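Local coordinates for aminoglycoside phosphotransferase (Mycobacterium smegmatis, PDB 6EF6), which phosphorylates (S)-1-amino-2-propanol as the aminopropanol kinase of the aminoacetone utilization microcompartment, at residues W260-H274 against L303-W317. Sequence-based numbering, arbitrary orientation.
Sequences WYFYDFGTAVSFIEH and LPSFVFLRRLLLLAW. With JFN ((2R)-1-methoxypropan-2-amine), chain C.
Arg310 reaches from helix 303-317 to give one hydrogen bond to Tyr263 of the short helix 263-268 and two to Ser270 in the turn that follows. NE and NH2 grip Ser270 OG side-on, at 2.9 Å from NE and nearly in the guanidinium plane. NH1 bonds to Tyr263 OH (3.0 Å), which is tilted out of that plane. Thr267 CG2 sits over one face of the guanidinium and Leu314 CD2 over the opposite one, while Ser270 OG is itself turned to Thr267 O (2.7 Å), which fixes it as an acceptor for the arginine.

A second polar cluster closes the far end. Arg311 NH1 forms a salt bridge with Glu273 OE1 (2.8 Å), on the anti side but tilted out of the carboxylate plane, and a straighter hydrogen bond to His274 ND1 (2.9 Å, 165°). The same carboxylate oxygen also accepts from Tyr334 OH of helix 325-347.

Apolar packing fills the remainder. The helices, in the mainly helical part of the kinase-like phosphotransferase fold, cross at -59°, and side-chain-less Gly266 lets its CA come within 3.9 Å of Val307 CA. Tyr263, its ring swung anti to the backbone N (chi1 172°), is a knob among Phe306, Leu309, Arg310 and Leu313. Phe306 lays one face against the Phe262-Tyr263 peptide, and Leu314 CD1 makes a CH-pi contact 3.9 Å above the centre of the Phe271 ring.

Arg310 and Trp317 line the pocket holding (2R)-1-methoxypropan-2-amine, and Arg310 NH2 also bridges to Asp231, a sodium ligand. Sandwiched between two methyl groups and hydrogen-bonded along its edge, the guanidinium has its rotation restricted, linking the helix packing to the ligand and metal sites.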
loop_
_atom_site.group_PDB
_atom_site.type_symbol
_atom_site.label_atom_id
_atom_site.label_comp_id
_atom_site.label_asym_id
_atom_site.label_seq_id
_atom_site.Cartn_x
_atom_site.Cartn_y
_atom_site.Cartn_z
ATOM N N TRP A 260 11.262 -5.611 0.218
ATOM C CA TRP A 260 11.846 -5.770 -1.115
ATOM C C TRP A 260 11.298 -4.746 -2.081
ATOM O O TRP A 260 10.071 -4.607 -2.182
ATOM C CB TRP A 260 11.663 -7.192 -1.631
ATOM C CG TRP A 260 12.466 -8.225 -0.891
ATOM C CD1 TRP A 260 13.785 -8.524 -1.105
ATOM C CD2 TRP A 260 12.063 -9.043 0.217
ATOM N NE1 TRP A 260 14.219 -9.471 -0.234
ATOM C CE2 TRP A 260 13.182 -9.824 0.587
ATOM C CE3 TRP A 260 10.839 -9.248 0.881
ATOM C CZ2 TRP A 260 13.161 -10.727 1.635
ATOM C CZ3 TRP A 260 10.838 -10.157 1.945
ATOM C CH2 TRP A 260 11.974 -10.911 2.267
ATOM N N TYR A 261 12.179 -4.090 -2.841
ATOM C CA TYR A 261 11.687 -3.116 -3.819
ATOM C C TYR A 261 10.590 -3.699 -4.708
ATOM O O TYR A 261 9.558 -3.060 -4.948
ATOM C CB TYR A 261 12.835 -2.538 -4.664
ATOM C CG TYR A 261 13.757 -1.642 -3.878
ATOM C CD1 TYR A 261 13.308 -0.487 -3.295
ATOM C CD2 TYR A 261 15.060 -1.984 -3.668
ATOM C CE1 TYR A 261 14.178 0.334 -2.547
ATOM C CE2 TYR A 261 15.929 -1.195 -2.933
ATOM C CZ TYR A 261 15.448 -0.042 -2.351
ATOM O OH TYR A 261 16.344 0.752 -1.622
ATOM N N PHE A 262 10.808 -4.893 -5.251
ATOM C CA PHE A 262 9.843 -5.459 -6.188
ATOM C C PHE A 262 8.601 -6.045 -5.542
ATOM O O PHE A 262 7.644 -6.390 -6.255
ATOM C CB PHE A 262 10.564 -6.291 -7.249
ATOM C CG PHE A 262 11.417 -5.406 -8.105
ATOM C CD1 PHE A 262 10.778 -4.556 -9.008
ATOM C CD2 PHE A 262 12.772 -5.315 -7.990
ATOM C CE1 PHE A 262 11.501 -3.663 -9.763
ATOM C CE2 PHE A 262 13.489 -4.395 -8.731
ATOM C CZ PHE A 262 12.851 -3.591 -9.610
ATOM N N TYR A 263 8.526 -6.087 -4.206
ATOM C CA TYR A 263 7.232 -6.323 -3.592
ATOM C C TYR A 263 6.236 -5.255 -4.009
ATOM O O TYR A 263 5.047 -5.535 -4.086
ATOM C CB TYR A 263 7.414 -6.383 -2.065
ATOM C CG TYR A 263 6.115 -6.441 -1.287
ATOM C CD1 TYR A 263 5.204 -7.491 -1.424
ATOM C CD2 TYR A 263 5.771 -5.430 -0.423
ATOM C CE1 TYR A 263 4.015 -7.515 -0.745
ATOM C CE2 TYR A 263 4.563 -5.451 0.299
ATOM C CZ TYR A 263 3.704 -6.498 0.113
ATOM O OH TYR A 263 2.521 -6.519 0.810
ATOM N N ASP A 264 6.685 -4.030 -4.313
ATOM C CA ASP A 264 5.747 -3.022 -4.800
ATOM C C ASP A 264 4.999 -3.482 -6.059
ATOM O O ASP A 264 3.812 -3.106 -6.254
ATOM C CB ASP A 264 6.470 -1.700 -5.070
ATOM C CG ASP A 264 6.740 -0.883 -3.841
ATOM O OD1 ASP A 264 5.992 -0.944 -2.846
ATOM O OD2 ASP A 264 7.730 -0.101 -3.904
ATOM N N PHE A 265 5.620 -4.330 -6.903
ATOM C CA PHE A 265 4.866 -4.862 -8.041
ATOM C C PHE A 265 3.729 -5.789 -7.595
ATOM O O PHE A 265 2.609 -5.766 -8.143
ATOM C CB PHE A 265 5.731 -5.611 -9.087
ATOM C CG PHE A 265 4.882 -6.214 -10.149
ATOM C CD1 PHE A 265 4.188 -5.390 -11.028
ATOM C CD2 PHE A 265 4.760 -7.598 -10.254
ATOM C CE1 PHE A 265 3.322 -5.919 -11.962
ATOM C CE2 PHE A 265 3.912 -8.149 -11.220
ATOM C CZ PHE A 265 3.216 -7.312 -12.093
ATOM N N GLY A 266 3.979 -6.656 -6.612
ATOM C CA GLY A 266 2.869 -7.437 -6.076
ATOM C C GLY A 266 1.736 -6.566 -5.609
ATOM O O GLY A 266 0.563 -6.875 -5.843
ATOM N N THR A 267 2.047 -5.427 -4.987
ATOM C CA THR A 267 0.971 -4.574 -4.522
ATOM C C THR A 267 0.185 -3.958 -5.696
ATOM O O THR A 267 -0.991 -3.672 -5.535
ATOM C CB THR A 267 1.442 -3.494 -3.538
ATOM O OG1 THR A 267 2.121 -2.418 -4.199
ATOM C CG2 THR A 267 2.283 -4.066 -2.408
ATOM N N ALA A 268 0.825 -3.726 -6.850
ATOM C CA ALA A 268 0.160 -3.188 -8.031
ATOM C C ALA A 268 -1.022 -4.044 -8.460
ATOM O O ALA A 268 -1.965 -3.519 -9.060
ATOM C CB ALA A 268 1.178 -3.107 -9.155
ATOM N N VAL A 269 -0.965 -5.359 -8.235
ATOM C CA VAL A 269 -2.017 -6.262 -8.654
ATOM C C VAL A 269 -2.815 -6.795 -7.461
ATOM O O VAL A 269 -3.492 -7.832 -7.552
ATOM C CB VAL A 269 -1.479 -7.376 -9.549
ATOM C CG1 VAL A 269 -1.027 -6.787 -10.900
ATOM C CG2 VAL A 269 -0.339 -8.117 -8.925
ATOM N N SER A 270 -2.892 -5.997 -6.403
ATOM C CA SER A 270 -3.640 -6.371 -5.201
ATOM C C SER A 270 -5.056 -6.752 -5.564
ATOM O O SER A 270 -5.790 -5.967 -6.203
ATOM C CB SER A 270 -3.726 -5.207 -4.222
ATOM O OG SER A 270 -2.465 -4.870 -3.674
ATOM N N PHE A 271 -5.469 -7.936 -5.096
ATOM C CA PHE A 271 -6.835 -8.480 -5.235
ATOM C C PHE A 271 -7.191 -8.989 -6.640
ATOM O O PHE A 271 -8.248 -9.620 -6.808
ATOM C CB PHE A 271 -7.926 -7.518 -4.752
ATOM C CG PHE A 271 -7.806 -7.179 -3.305
ATOM C CD1 PHE A 271 -8.021 -8.126 -2.320
ATOM C CD2 PHE A 271 -7.397 -5.900 -2.913
ATOM C CE1 PHE A 271 -7.905 -7.826 -0.963
ATOM C CE2 PHE A 271 -7.275 -5.605 -1.553
ATOM C CZ PHE A 271 -7.502 -6.546 -0.611
ATOM N N ILE A 272 -6.332 -8.756 -7.613
ATOM C CA ILE A 272 -6.550 -9.071 -9.016
ATOM C C ILE A 272 -5.437 -9.973 -9.556
ATOM O O ILE A 272 -5.265 -10.084 -10.770
ATOM C CB ILE A 272 -6.801 -7.809 -9.891
ATOM C CG1 ILE A 272 -5.634 -6.820 -9.828
ATOM C CG2 ILE A 272 -8.083 -7.131 -9.502
ATOM C CD1 ILE A 272 -5.803 -5.601 -10.784
ATOM N N GLU A 273 -4.700 -10.623 -8.645
ATOM C CA GLU A 273 -3.535 -11.432 -8.997
ATOM C C GLU A 273 -3.890 -12.598 -9.894
ATOM O O GLU A 273 -3.031 -13.113 -10.609
ATOM C CB GLU A 273 -2.817 -11.934 -7.727
ATOM C CG GLU A 273 -2.449 -10.843 -6.727
ATOM C CD GLU A 273 -3.500 -10.468 -5.678
ATOM O OE1 GLU A 273 -4.663 -10.941 -5.794
ATOM O OE2 GLU A 273 -3.155 -9.693 -4.797
ATOM N N HIS A 274 -5.120 -13.107 -9.798
ATOM C CA HIS A 274 -5.613 -14.270 -10.528
ATOM C C HIS A 274 -6.172 -13.924 -11.904
ATOM O O HIS A 274 -6.630 -14.806 -12.638
ATOM C CB HIS A 274 -6.704 -14.928 -9.654
ATOM C CG HIS A 274 -7.847 -13.983 -9.382
ATOM N ND1 HIS A 274 -7.761 -12.891 -8.529
ATOM C CD2 HIS A 274 -9.067 -13.895 -9.974
ATOM C CE1 HIS A 274 -8.900 -12.224 -8.556
ATOM N NE2 HIS A 274 -9.703 -12.803 -9.438
ATOM N N LEU A 303 9.329 -11.320 -9.984
ATOM C CA LEU A 303 8.009 -10.678 -9.963
ATOM C C LEU A 303 6.883 -11.649 -9.618
ATOM O O LEU A 303 6.057 -11.304 -8.757
ATOM C CB LEU A 303 7.740 -9.868 -11.251
ATOM C CG LEU A 303 8.716 -8.734 -11.458
ATOM C CD1 LEU A 303 8.433 -8.028 -12.779
ATOM C CD2 LEU A 303 8.710 -7.732 -10.354
ATOM N N PRO A 304 6.858 -12.857 -10.150
ATOM C CA PRO A 304 5.791 -13.792 -9.742
ATOM C C PRO A 304 5.857 -14.112 -8.257
ATOM O O PRO A 304 4.800 -14.214 -7.583
ATOM C CB PRO A 304 6.012 -14.997 -10.650
ATOM C CG PRO A 304 6.739 -14.443 -11.856
ATOM C CD PRO A 304 7.632 -13.355 -11.287
ATOM N N SER A 305 7.069 -14.264 -7.697
ATOM C CA SER A 305 7.210 -14.473 -6.268
ATOM C C SER A 305 6.583 -13.335 -5.477
ATOM O O SER A 305 5.913 -13.574 -4.459
ATOM C CB SER A 305 8.679 -14.589 -5.894
ATOM O OG SER A 305 9.267 -15.823 -6.280
ATOM N N PHE A 306 6.793 -12.090 -5.888
ATOM C CA PHE A 306 6.228 -10.970 -5.171
ATOM C C PHE A 306 4.725 -10.865 -5.303
ATOM O O PHE A 306 4.057 -10.396 -4.383
ATOM C CB PHE A 306 6.940 -9.649 -5.545
ATOM C CG PHE A 306 8.349 -9.591 -4.972
ATOM C CD1 PHE A 306 8.539 -9.762 -3.601
ATOM C CD2 PHE A 306 9.468 -9.513 -5.771
ATOM C CE1 PHE A 306 9.797 -9.774 -3.025
ATOM C CE2 PHE A 306 10.795 -9.523 -5.186
ATOM C CZ PHE A 306 10.928 -9.701 -3.819
ATOM N N VAL A 307 4.188 -11.227 -6.462
ATOM C CA VAL A 307 2.734 -11.340 -6.604
ATOM C C VAL A 307 2.199 -12.359 -5.603
ATOM O O VAL A 307 1.176 -12.119 -4.950
ATOM C CB VAL A 307 2.327 -11.654 -8.067
ATOM C CG1 VAL A 307 0.847 -11.906 -8.162
ATOM C CG2 VAL A 307 2.753 -10.554 -9.000
ATOM N N PHE A 308 2.836 -13.515 -5.523
ATOM C CA PHE A 308 2.383 -14.571 -4.616
ATOM C C PHE A 308 2.513 -14.175 -3.142
ATOM O O PHE A 308 1.620 -14.443 -2.346
ATOM C CB PHE A 308 3.066 -15.887 -4.941
ATOM C CG PHE A 308 2.427 -17.036 -4.216
ATOM C CD1 PHE A 308 1.125 -17.426 -4.519
ATOM C CD2 PHE A 308 3.059 -17.719 -3.188
ATOM C CE1 PHE A 308 0.518 -18.439 -3.812
ATOM C CE2 PHE A 308 2.424 -18.762 -2.513
ATOM C CZ PHE A 308 1.166 -19.103 -2.835
ATOM N N LEU A 309 3.573 -13.449 -2.797
ATOM C CA LEU A 309 3.705 -12.903 -1.440
ATOM C C LEU A 309 2.534 -11.983 -1.124
ATOM O O LEU A 309 1.904 -12.078 -0.058
ATOM C CB LEU A 309 5.042 -12.137 -1.326
ATOM C CG LEU A 309 5.293 -11.442 0.006
ATOM C CD1 LEU A 309 5.191 -12.337 1.201
ATOM C CD2 LEU A 309 6.636 -10.710 0.021
ATOM N N ARG A 310 2.218 -11.060 -2.049
ATOM C CA ARG A 310 1.063 -10.166 -1.821
ATOM C C ARG A 310 -0.238 -10.963 -1.679
ATOM O O ARG A 310 -1.078 -10.627 -0.842
ATOM C CB ARG A 310 0.954 -9.153 -2.980
ATOM C CG ARG A 310 -0.161 -8.170 -2.835
ATOM C CD ARG A 310 0.013 -7.295 -1.591
ATOM N NE ARG A 310 -0.833 -6.100 -1.632
ATOM C CZ ARG A 310 -0.852 -5.105 -0.775
ATOM N NH1 ARG A 310 -0.089 -5.195 0.327
ATOM N NH2 ARG A 310 -1.652 -4.046 -0.938
ATOM N N ARG A 311 -0.418 -11.978 -2.528
ATOM C CA ARG A 311 -1.616 -12.801 -2.464
ATOM C C ARG A 311 -1.809 -13.417 -1.091
ATOM O O ARG A 311 -2.901 -13.378 -0.534
ATOM C CB ARG A 311 -1.528 -13.896 -3.493
ATOM C CG ARG A 311 -2.821 -14.703 -3.679
ATOM C CD ARG A 311 -3.890 -13.904 -4.440
ATOM N NE ARG A 311 -5.130 -14.663 -4.589
ATOM C CZ ARG A 311 -6.110 -14.391 -5.440
ATOM N NH1 ARG A 311 -5.962 -13.370 -6.280
ATOM N NH2 ARG A 311 -7.171 -15.141 -5.499
ATOM N N LEU A 312 -0.751 -14.012 -0.509
ATOM C CA LEU A 312 -0.874 -14.630 0.811
ATOM C C LEU A 312 -1.163 -13.584 1.860
ATOM O O LEU A 312 -1.932 -13.820 2.774
ATOM C CB LEU A 312 0.376 -15.438 1.164
ATOM C CG LEU A 312 0.630 -16.684 0.331
ATOM C CD1 LEU A 312 1.963 -17.343 0.807
ATOM C CD2 LEU A 312 -0.516 -17.635 0.500
ATOM N N LEU A 313 -0.473 -12.437 1.776
ATOM C CA LEU A 313 -0.745 -11.364 2.703
ATOM C C LEU A 313 -2.192 -10.910 2.677
ATOM O O LEU A 313 -2.778 -10.621 3.718
ATOM C CB LEU A 313 0.198 -10.197 2.489
ATOM C CG LEU A 313 1.569 -10.338 3.090
ATOM C CD1 LEU A 313 2.537 -9.369 2.428
ATOM C CD2 LEU A 313 1.564 -10.160 4.627
ATOM N N LEU A 314 -2.740 -10.722 1.471
ATOM C CA LEU A 314 -4.127 -10.287 1.353
ATOM C C LEU A 314 -5.119 -11.355 1.766
ATOM O O LEU A 314 -6.194 -11.032 2.267
ATOM C CB LEU A 314 -4.408 -9.766 -0.061
ATOM C CG LEU A 314 -3.651 -8.487 -0.429
ATOM C CD1 LEU A 314 -3.979 -8.129 -1.872
ATOM C CD2 LEU A 314 -3.969 -7.353 0.506
ATOM N N LEU A 315 -4.764 -12.625 1.593
ATOM C CA LEU A 315 -5.602 -13.696 2.126
ATOM C C LEU A 315 -5.621 -13.672 3.661
ATOM O O LEU A 315 -6.678 -13.788 4.263
ATOM C CB LEU A 315 -5.044 -15.021 1.601
ATOM C CG LEU A 315 -5.770 -16.301 2.020
ATOM C CD1 LEU A 315 -7.259 -16.303 1.672
ATOM C CD2 LEU A 315 -5.094 -17.512 1.362
ATOM N N ALA A 316 -4.454 -13.407 4.268
ATOM C CA ALA A 316 -4.411 -13.207 5.715
ATOM C C ALA A 316 -5.262 -12.017 6.124
ATOM O O ALA A 316 -6.037 -12.106 7.078
ATOM C CB ALA A 316 -2.967 -12.998 6.124
ATOM N N TRP A 317 -5.089 -10.882 5.428
ATOM C CA TRP A 317 -5.887 -9.702 5.754
ATOM C C TRP A 317 -7.379 -10.008 5.653
ATOM O O TRP A 317 -8.173 -9.643 6.540
ATOM C CB TRP A 317 -5.463 -8.572 4.816
ATOM C CG TRP A 317 -6.133 -7.311 5.083
ATOM C CD1 TRP A 317 -5.744 -6.341 5.974
ATOM C CD2 TRP A 317 -7.336 -6.858 4.481
ATOM N NE1 TRP A 317 -6.646 -5.303 5.955
ATOM C CE2 TRP A 317 -7.639 -5.599 5.052
ATOM C CE3 TRP A 317 -8.190 -7.385 3.511
ATOM C CZ2 TRP A 317 -8.766 -4.866 4.678
ATOM C CZ3 TRP A 317 -9.305 -6.659 3.146
ATOM C CH2 TRP A 317 -9.580 -5.410 3.722
HETATM C C07 JFN C . -8.287 -2.954 1.636
HETATM C C08 JFN C . -4.969 -3.843 3.024
HETATM C C09 JFN C . -6.067 -3.431 2.053
HETATM C C15 JFN C . -3.618 -3.658 2.353
HETATM N N04 JFN C . -4.959 -2.970 4.176
HETATM O O02 JFN C . -7.379 -3.663 2.446
#